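PDB 2WTM: EST1E from Clostridium proteoclasticum, which acts as a promiscuous feruloyl esterase, probably hydrolysing feruloyl esters to release ferulic acid through the serine-hydrolase mechanism of the alpha/beta-hydrolase fold. Local coordinates for residues 143-147 / 148-152. Numbering follows the deposited sequence.
Sequences TGELL and GLKFD
Leu146 and Leu149 pair across a tight beta hairpin, whose two short strands, 145-146 and 149-150, are joined by a type I' turn. The hairpin follows helix 137-143 and stands apart from the large mixed sheet of the alpha/beta-hydrolase fold. Three backbone hydrogen bonds hold it. Leu146 N donates to Leu149 O (2.9 Å). The return bond, Leu149 N to Leu146 O (3.0 Å), closes the turn. Phe151 N to Gly144 O (2.8 Å) fastens the open end. Gly144 has positive phi and ends the helix in a Schellman motif.

Glu145 and Lys150 form the non-hydrogen-bonded pair and carry a salt bridge on their shared face. The Glu145 chain is extended, with CG anti to the backbone N (chi1 165°), and runs beside the turn. Lys150 bends at chi3 and chi4, which folds its amine back to the carboxylate. Glu145 OE1 takes Lys150 NZ (2.7 Å) on its anti lone pair. Glu145 OE2 accepts a weak bond from Gly148 N (3.1 Å). The carboxylate thus links Lys150 with the turn, firmly on the lysine side and weakly on the other.

Apolar contacts lie on the other face. The Phe151 ring lies against Gly144, whose carbonyl O sits over the centre of one face. Ring atom CE2 of Phe151 meets Leu146 CB (4.1 Å). Leu146 also packs on Tyr172 and Phe151 on Val173, both of helix 171-176, while Leu149 and Phe151 touch Leu160 of strand 159-162. Gly144 CA makes a CH-pi contact over the Phe151 ring, 4.1 Å from its centroid and 29° off the normal.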
loop_
_atom_site.group_PDB
_atom_site.type_symbol
_atom_site.label_atom_id
_atom_site.label_comp_id
_atom_site.label_asym_id
_atom_site.label_seq_id
_atom_site.Cartn_x
_atom_site.Cartn_y
_atom_site.Cartn_z
ATOM N N THR A 143 5.714 6.403 16.127
ATOM C CA THR A 143 5.938 7.002 17.460
ATOM C C THR A 143 4.736 7.742 17.996
ATOM O O THR A 143 4.760 8.152 19.154
ATOM C CB THR A 143 7.102 8.008 17.482
ATOM O OG1 THR A 143 6.724 9.233 16.841
ATOM C CG2 THR A 143 8.314 7.460 16.918
ATOM N N GLY A 144 3.714 7.960 17.184
ATOM C CA GLY A 144 2.447 8.594 17.576
ATOM C C GLY A 144 2.375 10.061 17.222
ATOM O O GLY A 144 1.722 10.846 17.942
ATOM N N GLU A 145 2.976 10.496 16.110
ATOM C CA GLU A 145 2.711 11.842 15.647
ATOM C C GLU A 145 2.531 11.896 14.112
ATOM O O GLU A 145 3.108 11.066 13.365
ATOM C CB GLU A 145 3.826 12.774 16.075
ATOM C CG GLU A 145 3.826 14.110 15.359
ATOM C CD GLU A 145 4.953 15.073 15.773
ATOM O OE1 GLU A 145 5.524 14.852 16.871
ATOM O OE2 GLU A 145 5.269 15.992 14.946
ATOM N N LEU A 146 1.791 12.890 13.649
ATOM C CA LEU A 146 1.700 13.165 12.246
ATOM C C LEU A 146 1.636 14.672 12.092
ATOM O O LEU A 146 0.636 15.287 12.480
ATOM C CB LEU A 146 0.447 12.529 11.598
ATOM C CG LEU A 146 0.188 12.944 10.122
ATOM C CD1 LEU A 146 1.325 12.426 9.203
ATOM C CD2 LEU A 146 -1.179 12.465 9.684
ATOM N N LEU A 147 2.682 15.232 11.519
ATOM C CA LEU A 147 2.741 16.653 11.162
ATOM C C LEU A 147 2.324 17.544 12.352
ATOM O O LEU A 147 1.449 18.410 12.208
ATOM C CB LEU A 147 1.853 16.897 9.937
ATOM C CG LEU A 147 2.180 16.192 8.630
ATOM C CD1 LEU A 147 1.191 16.525 7.487
ATOM C CD2 LEU A 147 3.634 16.492 8.184
ATOM N N GLY A 148 2.841 17.258 13.536
ATOM C CA GLY A 148 2.539 18.032 14.760
ATOM C C GLY A 148 1.397 17.549 15.653
ATOM O O GLY A 148 1.368 17.893 16.838
ATOM N N LEU A 149 0.486 16.732 15.133
ATOM C CA LEU A 149 -0.541 16.126 15.963
ATOM C C LEU A 149 0.004 14.931 16.645
ATOM O O LEU A 149 0.579 14.087 15.975
ATOM C CB LEU A 149 -1.753 15.695 15.153
ATOM C CG LEU A 149 -2.559 16.777 14.489
ATOM C CD1 LEU A 149 -3.705 16.204 13.674
ATOM C CD2 LEU A 149 -3.135 17.619 15.518
ATOM N N LYS A 150 -0.236 14.798 17.952
ATOM C CA LYS A 150 0.211 13.662 18.734
ATOM C C LYS A 150 -0.930 12.769 19.173
ATOM O O LYS A 150 -1.996 13.231 19.585
ATOM C CB LYS A 150 1.004 14.162 19.968
ATOM C CG LYS A 150 2.236 14.956 19.528
ATOM C CD LYS A 150 3.381 14.913 20.579
ATOM C CE LYS A 150 4.358 13.650 20.408
ATOM N NZ LYS A 150 5.488 13.784 19.350
ATOM N N PHE A 151 -0.700 11.455 19.168
ATOM C CA PHE A 151 -1.776 10.486 19.492
ATOM C C PHE A 151 -1.106 9.196 19.919
ATOM O O PHE A 151 0.122 9.112 19.867
ATOM C CB PHE A 151 -2.711 10.237 18.264
ATOM C CG PHE A 151 -1.949 9.968 17.003
ATOM C CD1 PHE A 151 -1.461 8.672 16.745
ATOM C CD2 PHE A 151 -1.645 10.989 16.131
ATOM C CE1 PHE A 151 -0.667 8.431 15.614
ATOM C CE2 PHE A 151 -0.871 10.778 15.037
ATOM C CZ PHE A 151 -0.363 9.477 14.758
ATOM N N ASP A 152 -1.912 8.232 20.358
ATOM C CA ASP A 152 -1.427 6.913 20.790
ATOM C C ASP A 152 -1.254 6.099 19.517
ATOM O O ASP A 152 -2.258 5.901 18.766
ATOM C CB ASP A 152 -2.479 6.232 21.666
ATOM C CG ASP A 152 -2.017 4.883 22.202
ATOM O OD1 ASP A 152 -0.985 4.327 21.739
ATOM O OD2 ASP A 152 -2.694 4.373 23.158
#